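Local coordinates for pumilio domain-containing protein C56F2.08c (Schizosaccharomyces pombe, PDB 6NX5) that probably binds AU-rich elements in the 3' untranslated regions of mRNAs, the chain here being its N-terminal RNA recognition motif (RRM) domain, at residues 28-33 and 42-47; 22-27 and 53-58; 6-11 and 71-76; 10-15 and 63-68. All blocks are in the same frame, centred on the assembly; numbering follows the deposited sequence. Where two conformers were deposited one is given.

Overall arrangement
From the N terminus, strand 4-9 is met at once by interaction 3, which pairs it with strand 72-75 and closes the widest loop. Interaction 4 starts from the same stretch, sharing N10 and L11, and ties the loop after strand 4-9 to the one before strand 72-75. Within it, interaction 2 packs the end of helix 17-24 and its following turn against helix 49-59. Innermost is interaction 1, the hairpin of strands 30-35 and 42-46. The four closures nest without crossing. Strand 42-46 also bonds to strand 4-9, giving one antiparallel sheet in the order 30-35, 42-46, 4-9, 72-75, with F24 and Y46 linking helix to sheet.

Interaction 1 (28-33 and 42-47); sequences GNVKDI and AIVSYE
V30 meets two side chains of the opposite strand with its two branches. Because CG1 stands anti to the backbone N (chi1 175°), it crosses V44 CG1 at a slant, 4.0 Å away, while V30 CG2 reaches CE2 of the Y46 ring at 3.9 Å. The same ring presents its edge to the backbone of G28, whose C lies near the ring plane, 3.8 Å from Y46 CE2. A side chain at G28 would crowd this edge and, at these backbone angles, the preceding carbonyl, which accounts for glycine. At its far end Y46 OH is hydrogen-bonded to F24 O, so the ring is held between strand and helix. On the backbone, K31 N donates to S45 O at 2.7 Å and S45 N to D32 O at 3.0 Å, both nearly straight. K31 and D32 thus stand together opposite S45, and K31 has a helix-like backbone, consistent with a classic beta bulge. K31 bends at its second torsion, and NZ meets the syn side of D32 OD2 at 2.7 Å. A water bridges N29 O and E47 N where the strands part. V44 and I33 face helix 17-24, whereas I43 packs on I43 of the second subunit. This is the antiparallel hairpin of the second and third strands of an RRM.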
loop_
_atom_site.group_PDB
_atom_site.type_symbol
_atom_site.label_atom_id
_atom_site.label_comp_id
_atom_site.label_asym_id
_atom_site.label_seq_id
_atom_site.Cartn_x
_atom_site.Cartn_y
_atom_site.Cartn_z
ATOM N N GLY A 28 11.404 -2.454 -14.563
ATOM C CA GLY A 28 11.426 -1.019 -14.735
ATOM C C GLY A 28 12.204 -0.353 -13.619
ATOM O O GLY A 28 12.906 -1.006 -12.844
ATOM N N ASN A 29 12.072 0.973 -13.573
ATOM C CA ASN A 29 12.796 1.796 -12.605
ATOM C C ASN A 29 11.949 1.885 -11.343
ATOM O O ASN A 29 10.964 2.619 -11.299
ATOM C CB ASN A 29 13.084 3.182 -13.173
ATOM C CG ASN A 29 14.022 3.145 -14.372
ATOM O OD1 ASN A 29 13.645 3.542 -15.476
ATOM N ND2 ASN A 29 15.247 2.669 -14.160
ATOM N N VAL A 30 12.333 1.136 -10.308
ATOM C CA VAL A 30 11.604 1.198 -9.046
ATOM C C VAL A 30 11.833 2.556 -8.400
ATOM O O VAL A 30 12.979 2.972 -8.180
ATOM C CB VAL A 30 12.045 0.066 -8.110
ATOM C CG1 VAL A 30 11.380 0.211 -6.738
ATOM C CG2 VAL A 30 11.742 -1.295 -8.738
ATOM N N LYS A 31 10.744 3.244 -8.070
ATOM C CA LYS A 31 10.831 4.600 -7.539
ATOM C C LYS A 31 10.980 4.619 -6.028
ATOM O O LYS A 31 11.707 5.460 -5.490
ATOM C CB LYS A 31 9.594 5.412 -7.949
ATOM C CG LYS A 31 9.772 6.929 -7.876
ATOM C CD LYS A 31 9.363 7.496 -6.531
ATOM C CE LYS A 31 9.826 8.941 -6.367
ATOM N NZ LYS A 31 9.802 9.399 -4.942
ATOM N N ASP A 32 10.311 3.703 -5.333
ATOM C CA ASP A 32 10.326 3.672 -3.880
ATOM C C ASP A 32 9.833 2.304 -3.458
ATOM O O ASP A 32 9.112 1.635 -4.207
ATOM C CB ASP A 32 9.433 4.761 -3.275
ATOM C CG ASP A 32 10.148 6.086 -3.109
ATOM O OD1 ASP A 32 11.288 6.099 -2.603
ATOM O OD2 ASP A 32 9.572 7.115 -3.513
ATOM N N ILE A 33 10.225 1.905 -2.252
ATOM C CA ILE A 33 9.747 0.677 -1.617
ATOM C C ILE A 33 9.450 1.003 -0.162
ATOM O O ILE A 33 10.242 1.687 0.490
ATOM C CB ILE A 33 10.772 -0.469 -1.711
ATOM C CG1 ILE A 33 11.017 -0.823 -3.174
ATOM C CG2 ILE A 33 10.293 -1.692 -0.921
ATOM C CD1 ILE A 33 12.256 -1.660 -3.371
ATOM N N ALA A 42 4.652 -5.561 1.297
ATOM C CA ALA A 42 5.403 -4.369 0.931
ATOM C C ALA A 42 4.630 -3.592 -0.128
ATOM O O ALA A 42 3.652 -4.075 -0.705
ATOM C CB ALA A 42 6.808 -4.722 0.421
ATOM N N ILE A 43 5.072 -2.355 -0.348
ATOM C CA ILE A 43 4.532 -1.479 -1.382
ATOM C C ILE A 43 5.682 -1.072 -2.280
ATOM O O ILE A 43 6.748 -0.673 -1.791
ATOM C CB ILE A 43 3.851 -0.228 -0.798
ATOM C CG1 ILE A 43 2.649 -0.644 0.037
ATOM C CG2 ILE A 43 3.422 0.701 -1.940
ATOM C CD1 ILE A 43 2.135 0.465 0.922
ATOM N N VAL A 44 5.471 -1.186 -3.593
ATOM C CA VAL A 44 6.493 -0.900 -4.590
ATOM C C VAL A 44 5.913 0.110 -5.560
ATOM O O VAL A 44 4.789 -0.073 -6.045
ATOM C CB VAL A 44 6.923 -2.160 -5.359
ATOM C CG1 VAL A 44 7.975 -1.804 -6.397
ATOM C CG2 VAL A 44 7.412 -3.247 -4.415
ATOM N N SER A 45 6.660 1.173 -5.845
ATOM C CA SER A 45 6.197 2.202 -6.762
ATOM C C SER A 45 7.055 2.256 -8.015
ATOM O O SER A 45 8.281 2.098 -7.959
ATOM C CB SER A 45 6.179 3.586 -6.096
ATOM O OG SER A 45 7.489 4.065 -5.875
ATOM N N TYR A 46 6.383 2.475 -9.144
ATOM C CA TYR A 46 6.981 2.826 -10.423
ATOM C C TYR A 46 6.376 4.135 -10.898
ATOM O O TYR A 46 5.162 4.350 -10.769
ATOM C CB TYR A 46 6.697 1.791 -11.501
ATOM C CG TYR A 46 7.258 0.418 -11.309
ATOM C CD1 TYR A 46 6.467 -0.597 -10.793
ATOM C CD2 TYR A 46 8.550 0.094 -11.738
ATOM C CE1 TYR A 46 6.951 -1.893 -10.658
ATOM C CE2 TYR A 46 9.044 -1.213 -11.602
ATOM C CZ TYR A 46 8.245 -2.192 -11.069
ATOM O OH TYR A 46 8.719 -3.476 -10.932
ATOM N N GLU A 47 7.185 4.984 -11.528
ATOM C CA GLU A 47 6.606 6.172 -12.141
ATOM C C GLU A 47 5.715 5.801 -13.326
ATOM O O GLU A 47 4.650 6.399 -13.511
ATOM C CB GLU A 47 7.705 7.148 -12.571
ATOM C CG GLU A 47 7.202 8.535 -12.938
ATOM C CD GLU A 47 6.915 9.412 -11.729
ATOM O OE1 GLU A 47 7.289 10.605 -11.757
ATOM O OE2 GLU A 47 6.315 8.913 -10.751
HETATM O O HOH W 1 9.932 4.821 -11.694
#

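Interaction 2 (22-27 and 53-58); sequences ALFSAY and IVARDA
Y27 is swung over A55 of the neighbouring helix by a first torsion that sets CG beside the backbone N and anti to the carbonyl carbon (chi1 -51°). The ring then lies with one face above the A55 backbone: A55 CA sits 4.2 Å from the centroid, 26° off the ring normal, a CH-pi contact. Closer to the main chain, Y27 CB touches A55 CB at 3.8 Å. The outer part of the ring runs on to the next helical turn, where A58 CB is 3.4 Å from both Y27 CE1 and Y27 OH. V54 adds its CG1 beside Y27 CD1 at 3.9 Å, crossing the ring's side chain at a slant. Against the opposite face, toward the rim, stands A26 CB. With only an alanine's methyl here, the turn would probably leave A58 CB and the A55 CA side of the helix uncovered, a gap opening between turn and helix. The ring is delivered by a type I turn from F24 to Y27, closed by Y27 N donating to F24 O at 3.2 Å. Deeper in, F24 CD1 approaches A55 CB at 4.3 Å, and the F24 ring continues onto L6, V8, V44 and V73 of the sheet. Small alanines on one side of helix 49-59 thus accommodate two aromatic residues, joining the two helices that pack on one face of the beta-alpha-beta-beta-alpha-beta fold of an RRM.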
loop_
_atom_site.group_PDB
_atom_site.type_symbol
_atom_site.label_atom_id
_atom_site.label_comp_id
_atom_site.label_asym_id
_atom_site.label_seq_id
_atom_site.Cartn_x
_atom_site.Cartn_y
_atom_site.Cartn_z
ATOM N N ALA A 22 15.678 -5.747 -5.858
ATOM C CA ALA A 22 16.298 -6.635 -6.831
ATOM C C ALA A 22 15.255 -7.323 -7.702
ATOM O O ALA A 22 15.393 -7.374 -8.930
ATOM C CB ALA A 22 17.166 -7.667 -6.107
ATOM N N LEU A 23 14.186 -7.825 -7.087
ATOM C CA LEU A 23 13.173 -8.559 -7.836
ATOM C C LEU A 23 12.377 -7.640 -8.754
ATOM O O LEU A 23 12.119 -7.980 -9.915
ATOM C CB LEU A 23 12.241 -9.281 -6.867
ATOM C CG LEU A 23 11.000 -9.963 -7.437
ATOM C CD1 LEU A 23 11.379 -11.267 -8.118
ATOM C CD2 LEU A 23 9.992 -10.203 -6.326
ATOM N N PHE A 24 11.981 -6.469 -8.265
ATOM C CA PHE A 24 11.093 -5.645 -9.074
ATOM C C PHE A 24 11.841 -4.789 -10.095
ATOM O O PHE A 24 11.226 -4.314 -11.056
ATOM C CB PHE A 24 10.213 -4.787 -8.156
ATOM C CG PHE A 24 9.039 -5.538 -7.603
ATOM C CD1 PHE A 24 7.796 -5.456 -8.227
ATOM C CD2 PHE A 24 9.173 -6.353 -6.491
ATOM C CE1 PHE A 24 6.710 -6.145 -7.737
ATOM C CE2 PHE A 24 8.095 -7.077 -6.009
ATOM C CZ PHE A 24 6.857 -6.965 -6.633
ATOM N N SER A 25 13.156 -4.618 -9.945
ATOM C CA SER A 25 13.911 -3.875 -10.948
ATOM C C SER A 25 14.013 -4.600 -12.286
ATOM O O SER A 25 14.455 -3.988 -13.262
ATOM C CB SER A 25 15.316 -3.559 -10.434
ATOM O OG SER A 25 15.269 -2.657 -9.346
ATOM N N ALA A 26 13.612 -5.870 -12.367
ATOM C CA ALA A 26 13.585 -6.539 -13.659
ATOM C C ALA A 26 12.604 -5.891 -14.630
ATOM O O ALA A 26 12.752 -6.061 -15.842
ATOM C CB ALA A 26 13.229 -8.014 -13.492
ATOM N N TYR A 27 11.602 -5.163 -14.136
ATOM C CA TYR A 27 10.521 -4.690 -14.995
ATOM C C TYR A 27 10.511 -3.184 -15.202
ATOM O O TYR A 27 9.685 -2.679 -15.971
ATOM C CB TYR A 27 9.180 -5.160 -14.422
ATOM C CG TYR A 27 9.226 -6.637 -14.158
ATOM C CD1 TYR A 27 9.144 -7.546 -15.205
ATOM C CD2 TYR A 27 9.424 -7.127 -12.875
ATOM C CE1 TYR A 27 9.221 -8.911 -14.975
ATOM C CE2 TYR A 27 9.495 -8.482 -12.637
ATOM C CZ TYR A 27 9.393 -9.367 -13.685
ATOM O OH TYR A 27 9.465 -10.718 -13.442
ATOM N N ILE A 53 2.181 -2.494 -14.656
ATOM C CA ILE A 53 1.332 -3.553 -15.213
ATOM C C ILE A 53 2.172 -4.772 -15.574
ATOM O O ILE A 53 1.808 -5.914 -15.269
ATOM C CB ILE A 53 0.566 -3.039 -16.447
ATOM C CG1 ILE A 53 -0.465 -1.986 -16.047
ATOM C CG2 ILE A 53 -0.123 -4.209 -17.196
ATOM C CD1 ILE A 53 -1.041 -1.254 -17.277
ATOM N N VAL A 54 3.300 -4.551 -16.242
ATOM C CA VAL A 54 4.138 -5.675 -16.656
ATOM C C VAL A 54 4.662 -6.431 -15.443
ATOM O O VAL A 54 4.677 -7.669 -15.431
ATOM C CB VAL A 54 5.281 -5.176 -17.555
ATOM C CG1 VAL A 54 6.376 -6.259 -17.707
ATOM C CG2 VAL A 54 4.710 -4.800 -18.919
ATOM N N ALA A 55 5.098 -5.704 -14.408
ATOM C CA ALA A 55 5.573 -6.344 -13.181
ATOM C C ALA A 55 4.470 -7.155 -12.515
ATOM O O ALA A 55 4.689 -8.301 -12.089
ATOM C CB ALA A 55 6.117 -5.285 -12.212
ATOM N N ARG A 56 3.275 -6.575 -12.406
ATOM C CA ARG A 56 2.151 -7.278 -11.799
ATOM C C ARG A 56 1.837 -8.562 -12.562
ATOM O O ARG A 56 1.642 -9.624 -11.962
ATOM C CB ARG A 56 0.934 -6.340 -11.757
ATOM C CG ARG A 56 -0.227 -6.821 -10.879
ATOM C CD ARG A 56 -1.162 -7.803 -11.583
ATOM N NE ARG A 56 -1.393 -7.436 -12.979
ATOM C CZ ARG A 56 -2.274 -6.527 -13.380
ATOM N NH1 ARG A 56 -3.037 -5.900 -12.504
ATOM N NH2 ARG A 56 -2.397 -6.252 -14.664
ATOM N N ASP A 57 1.772 -8.478 -13.891
ATOM C CA ASP A 57 1.501 -9.662 -14.703
ATOM C C ASP A 57 2.594 -10.704 -14.545
ATOM O O ASP A 57 2.320 -11.916 -14.562
ATOM C CB ASP A 57 1.404 -9.276 -16.176
ATOM C CG ASP A 57 0.125 -8.562 -16.512
ATOM O OD1 ASP A 57 0.006 -8.109 -17.666
ATOM O OD2 ASP A 57 -0.749 -8.445 -15.629
ATOM N N ALA A 58 3.847 -10.263 -14.443
ATOM C CA ALA A 58 4.941 -11.229 -14.371
ATOM C C ALA A 58 5.025 -11.917 -13.013
ATOM O O ALA A 58 5.474 -13.066 -12.935
ATOM C CB ALA A 58 6.262 -10.545 -14.687
#

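Interaction 3 (6-11 and 71-76)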
loop_
_atom_site.group_PDB
_atom_site.type_symbol
_atom_site.label_atom_id
_atom_site.label_comp_id
_atom_site.label_asym_id
_atom_site.label_seq_id
_atom_site.Cartn_x
_atom_site.Cartn_y
_atom_site.Cartn_z
ATOM N N LEU A 6 2.140 -0.795 -6.328
ATOM C CA LEU A 6 1.859 -2.228 -6.216
ATOM C C LEU A 6 1.876 -2.609 -4.751
ATOM O O LEU A 6 2.824 -2.266 -4.029
ATOM C CB LEU A 6 2.896 -3.064 -6.964
ATOM C CG LEU A 6 3.066 -2.803 -8.461
ATOM C CD1 LEU A 6 4.196 -3.646 -9.006
ATOM C CD2 LEU A 6 1.799 -3.079 -9.248
ATOM N N TYR A 7 0.837 -3.315 -4.321
ATOM C CA TYR A 7 0.772 -3.912 -2.996
ATOM C C TYR A 7 1.187 -5.372 -3.126
ATOM O O TYR A 7 0.546 -6.138 -3.847
ATOM C CB TYR A 7 -0.635 -3.779 -2.407
ATOM C CG TYR A 7 -0.815 -4.552 -1.118
ATOM C CD1 TYR A 7 -0.127 -4.198 0.033
ATOM C CD2 TYR A 7 -1.643 -5.653 -1.081
ATOM C CE1 TYR A 7 -0.289 -4.919 1.205
ATOM C CE2 TYR A 7 -1.805 -6.381 0.073
ATOM C CZ TYR A 7 -1.126 -6.009 1.204
ATOM O OH TYR A 7 -1.310 -6.741 2.351
ATOM N N VAL A 8 2.273 -5.736 -2.455
ATOM C CA VAL A 8 2.871 -7.060 -2.582
ATOM C C VAL A 8 2.654 -7.807 -1.274
ATOM O O VAL A 8 3.016 -7.310 -0.202
ATOM C CB VAL A 8 4.368 -6.959 -2.931
ATOM C CG1 VAL A 8 4.962 -8.347 -3.212
ATOM C CG2 VAL A 8 4.577 -6.030 -4.124
ATOM N N SER A 9 2.086 -9.012 -1.359
ATOM C CA SER A 9 1.795 -9.783 -0.162
ATOM C C SER A 9 2.254 -11.225 -0.347
ATOM O O SER A 9 2.581 -11.676 -1.451
ATOM C CB SER A 9 0.301 -9.715 0.210
ATOM O OG SER A 9 -0.546 -10.109 -0.852
ATOM N N ASN A 10 2.303 -11.930 0.779
ATOM C CA ASN A 10 2.831 -13.298 0.859
ATOM C C ASN A 10 4.304 -13.348 0.474
ATOM O O ASN A 10 4.741 -14.222 -0.275
ATOM C CB ASN A 10 2.027 -14.287 0.014
ATOM C CG ASN A 10 2.252 -15.721 0.464
ATOM O OD1 ASN A 10 2.674 -15.943 1.596
ATOM N ND2 ASN A 10 1.983 -16.687 -0.412
ATOM N N LEU A 11 5.072 -12.383 0.960
ATOM C CA LEU A 11 6.518 -12.495 0.899
ATOM C C LEU A 11 7.000 -13.594 1.845
ATOM O O LEU A 11 6.348 -13.882 2.850
ATOM C CB LEU A 11 7.173 -11.179 1.291
ATOM C CG LEU A 11 6.814 -10.028 0.368
ATOM C CD1 LEU A 11 7.389 -8.718 0.919
ATOM C CD2 LEU A 11 7.325 -10.320 -1.029
ATOM N N VAL A 71 3.657 -15.542 -4.568
ATOM C CA VAL A 71 3.569 -14.141 -4.153
ATOM C C VAL A 71 2.340 -13.511 -4.795
ATOM O O VAL A 71 1.921 -13.881 -5.894
ATOM C CB VAL A 71 4.855 -13.368 -4.523
ATOM C CG1 VAL A 71 5.058 -13.330 -6.029
ATOM C CG2 VAL A 71 4.815 -11.937 -3.979
ATOM N N GLN A 72 1.760 -12.539 -4.105
ATOM C CA GLN A 72 0.624 -11.787 -4.616
ATOM C C GLN A 72 1.061 -10.364 -4.914
ATOM O O GLN A 72 1.784 -9.759 -4.114
ATOM C CB GLN A 72 -0.516 -11.767 -3.599
ATOM C CG GLN A 72 -0.962 -13.155 -3.156
ATOM C CD GLN A 72 -1.333 -14.027 -4.333
ATOM O OE1 GLN A 72 -2.306 -13.748 -5.031
ATOM N NE2 GLN A 72 -0.578 -15.097 -4.550
ATOM N N VAL A 73 0.642 -9.846 -6.068
ATOM C CA VAL A 73 0.938 -8.468 -6.469
ATOM C C VAL A 73 -0.346 -7.839 -6.989
ATOM O O VAL A 73 -0.942 -8.347 -7.949
ATOM C CB VAL A 73 2.046 -8.390 -7.535
ATOM C CG1 VAL A 73 2.330 -6.917 -7.899
ATOM C CG2 VAL A 73 3.328 -9.097 -7.041
ATOM N N MET A 74 -0.754 -6.719 -6.377
ATOM C CA MET A 74 -1.981 -6.027 -6.742
ATOM C C MET A 74 -1.638 -4.610 -7.168
ATOM O O MET A 74 -0.967 -3.878 -6.428
ATOM C CB MET A 74 -2.970 -6.021 -5.582
ATOM C CG MET A 74 -3.443 -7.409 -5.197
ATOM S SD MET A 74 -3.737 -7.620 -3.423
ATOM C CE MET A 74 -4.900 -6.296 -3.096
ATOM N N LEU A 75 -2.077 -4.241 -8.359
ATOM C CA LEU A 75 -1.879 -2.888 -8.860
ATOM C C LEU A 75 -3.006 -1.995 -8.362
ATOM O O LEU A 75 -4.182 -2.242 -8.664
ATOM C CB LEU A 75 -1.823 -2.930 -10.388
ATOM C CG LEU A 75 -1.859 -1.613 -11.137
ATOM C CD1 LEU A 75 -0.671 -0.746 -10.753
ATOM C CD2 LEU A 75 -1.850 -1.926 -12.629
ATOM N N ALA A 76 -2.651 -0.928 -7.639
ATOM C CA ALA A 76 -3.676 0.007 -7.206
ATOM C C ALA A 76 -4.169 0.814 -8.402
ATOM O O ALA A 76 -3.513 0.900 -9.443
ATOM C CB ALA A 76 -3.138 0.963 -6.131
#
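Four backbone hydrogen bonds join L6-S9 to Q72-L75 in antiparallel register. Y7 and M74 exchange one pair, with Y7 N to M74 O at 2.8 Å, and S9 and Q72 another, with Q72 N to S9 O at 2.9 Å. The carbonyls also receive CA-H groups from the non-hydrogen-bonded positions: V8 CA lies 3.3 Å from Q72 O, which already accepts from S9 N. Apolar contacts fill the helix-facing side: L6 sends CD1 to V73 CG1 (3.9 Å) and CD2 to L75 CD1 (3.7 Å), straddling the two, and V8 CG1 crosses V71 CG2 at 3.7 Å. On the other face, Y7 and M74 lie side by side in a Met-aromatic contact. With CG anti to the backbone N (chi1 172°), the Y7 ring turns its edge to M74 SD, which lies near the ring plane, 5.0 Å from the centroid. Y7 also stacks on the Y7 ring of the second subunit. The L6-L11 sequence, LYVSNL, fits the RNP2 motif, in which such an aromatic usually stacks on an RNA base. The chemistry is thus two-sided: aliphatic branches seal the core, while sulfur takes the edge of the Y7 ring and an aromatic stacks on it.

Interaction 4 (10-15 and 63-68); sequences NLPVGT and PVFENH
H68 reaches across to N10 with a short, nearly straight hydrogen bond: NE2 donates to N10 O at 2.6 Å, with an N-H...O angle of 166°. The acceptor lies in the plane of the imidazole, yet the donor stands 50° above the N10 carbonyl plane. N10 OD1 comes 3.2 Å from H68 CE1, its amide plane turned 63° from the imidazole. Next to this bond P12 sits in the corner formed by the H68 and F65 rings. Its CA sits over the centre of one H68 face, and its CG is 3.5 Å from H68 CD2. Toward F65, P12 CD lies over the ring face, 3.8 Å from the centroid, a CH-pi contact. L11 CD2 adds a looser touch on F65 CE1 at 4.2 Å. Losing the imidazole to a leucine is likely to leave the N10 carbonyl without this donor and P12 CA without the flat face it rests on. Further out, type II turns from P12 to T15 and from F65 to H68 shape the two loops. P12 O is gripped twice, by T15 N and by T15 OG1, the latter at 2.6 Å. N10 ND2 is bonded to P70 O, L11 O accepts from N40 ND2, and F65 rests on L23 of helix 17-24. The contact therefore couples one directed polar bond, needing a proton on NE2, with proline-aromatic packing, and so clasps two loops that have no regular secondary structure.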
loop_
_atom_site.group_PDB
_atom_site.type_symbol
_atom_site.label_atom_id
_atom_site.label_comp_id
_atom_site.label_asym_id
_atom_site.label_seq_id
_atom_site.Cartn_x
_atom_site.Cartn_y
_atom_site.Cartn_z
ATOM N N ASN A 10 2.303 -11.930 0.779
ATOM C CA ASN A 10 2.831 -13.298 0.859
ATOM C C ASN A 10 4.304 -13.348 0.474
ATOM O O ASN A 10 4.741 -14.222 -0.275
ATOM C CB ASN A 10 2.027 -14.287 0.014
ATOM C CG ASN A 10 2.252 -15.721 0.464
ATOM O OD1 ASN A 10 2.674 -15.943 1.596
ATOM N ND2 ASN A 10 1.983 -16.687 -0.412
ATOM N N LEU A 11 5.072 -12.383 0.960
ATOM C CA LEU A 11 6.518 -12.495 0.899
ATOM C C LEU A 11 7.000 -13.594 1.845
ATOM O O LEU A 11 6.348 -13.882 2.850
ATOM C CB LEU A 11 7.173 -11.179 1.291
ATOM C CG LEU A 11 6.814 -10.028 0.368
ATOM C CD1 LEU A 11 7.389 -8.718 0.919
ATOM C CD2 LEU A 11 7.325 -10.320 -1.029
ATOM N N PRO A 12 8.137 -14.222 1.546
ATOM C CA PRO A 12 8.762 -15.107 2.537
ATOM C C PRO A 12 9.061 -14.326 3.805
ATOM O O PRO A 12 9.405 -13.145 3.755
ATOM C CB PRO A 12 10.047 -15.567 1.841
ATOM C CG PRO A 12 9.747 -15.459 0.394
ATOM C CD PRO A 12 8.851 -14.244 0.256
ATOM N N VAL A 13 8.912 -14.987 4.957
ATOM C CA VAL A 13 9.203 -14.297 6.206
ATOM C C VAL A 13 10.654 -13.837 6.187
ATOM O O VAL A 13 11.541 -14.521 5.658
ATOM C CB VAL A 13 8.898 -15.188 7.423
ATOM C CG1 VAL A 13 7.469 -15.706 7.353
ATOM C CG2 VAL A 13 9.884 -16.340 7.523
ATOM N N GLY A 14 10.889 -12.635 6.701
ATOM C CA GLY A 14 12.220 -12.068 6.698
ATOM C C GLY A 14 12.669 -11.430 5.401
ATOM O O GLY A 14 13.831 -11.017 5.315
ATOM N N THR A 15 11.804 -11.339 4.387
ATOM C CA THR A 15 12.198 -10.706 3.129
ATOM C C THR A 15 12.518 -9.234 3.350
ATOM O O THR A 15 11.712 -8.488 3.912
ATOM C CB THR A 15 11.091 -10.836 2.081
ATOM O OG1 THR A 15 10.850 -12.223 1.801
ATOM C CG2 THR A 15 11.501 -10.138 0.804
ATOM N N PRO A 63 5.275 -18.397 -7.679
ATOM C CA PRO A 63 6.257 -18.748 -6.646
ATOM C C PRO A 63 7.655 -18.330 -7.067
ATOM O O PRO A 63 8.428 -19.153 -7.570
ATOM C CB PRO A 63 6.131 -20.276 -6.531
ATOM C CG PRO A 63 4.898 -20.650 -7.353
ATOM C CD PRO A 63 4.756 -19.577 -8.383
ATOM N N VAL A 64 7.994 -17.049 -6.876
ATOM C CA VAL A 64 9.274 -16.536 -7.358
ATOM C C VAL A 64 10.407 -16.740 -6.367
ATOM O O VAL A 64 11.575 -16.537 -6.732
ATOM C CB VAL A 64 9.164 -15.040 -7.717
ATOM C CG1 VAL A 64 8.009 -14.823 -8.653
ATOM C CG2 VAL A 64 8.987 -14.206 -6.474
ATOM N N PHE A 65 10.105 -17.141 -5.135
ATOM C CA PHE A 65 11.099 -17.430 -4.115
ATOM C C PHE A 65 11.148 -18.932 -3.877
ATOM O O PHE A 65 10.144 -19.632 -4.039
ATOM C CB PHE A 65 10.779 -16.715 -2.798
ATOM C CG PHE A 65 10.820 -15.211 -2.891
ATOM C CD1 PHE A 65 9.660 -14.490 -3.121
ATOM C CD2 PHE A 65 12.012 -14.523 -2.724
ATOM C CE1 PHE A 65 9.687 -13.100 -3.209
ATOM C CE2 PHE A 65 12.043 -13.130 -2.802
ATOM C CZ PHE A 65 10.880 -12.426 -3.040
ATOM N N GLU A 66 12.322 -19.425 -3.498
ATOM C CA GLU A 66 12.468 -20.855 -3.271
ATOM C C GLU A 66 11.721 -21.285 -2.017
ATOM O O GLU A 66 11.702 -20.570 -1.011
ATOM C CB GLU A 66 13.937 -21.243 -3.151
ATOM C CG GLU A 66 14.114 -22.757 -3.153
ATOM C CD GLU A 66 15.549 -23.200 -2.947
ATOM O OE1 GLU A 66 16.418 -22.336 -2.704
ATOM O OE2 GLU A 66 15.802 -24.420 -3.027
ATOM N N ASN A 67 11.102 -22.472 -2.088
ATOM C CA ASN A 67 10.438 -23.115 -0.952
ATOM C C ASN A 67 9.347 -22.244 -0.350
ATOM O O ASN A 67 9.096 -22.277 0.859
ATOM C CB ASN A 67 11.451 -23.529 0.112
ATOM C CG ASN A 67 12.126 -24.816 -0.240
ATOM O OD1 ASN A 67 11.480 -25.735 -0.740
ATOM N ND2 ASN A 67 13.436 -24.884 -0.026
ATOM N N HIS A 68 8.682 -21.471 -1.197
ATOM C CA HIS A 68 7.615 -20.593 -0.768
ATOM C C HIS A 68 6.529 -20.596 -1.830
ATOM O O HIS A 68 6.808 -20.732 -3.025
ATOM C CB HIS A 68 8.144 -19.176 -0.525
ATOM C CG HIS A 68 7.102 -18.217 -0.052
ATOM N ND1 HIS A 68 6.314 -18.460 1.051
ATOM C CD2 HIS A 68 6.724 -17.008 -0.530
ATOM C CE1 HIS A 68 5.490 -17.439 1.229
ATOM N NE2 HIS A 68 5.718 -16.547 0.283
#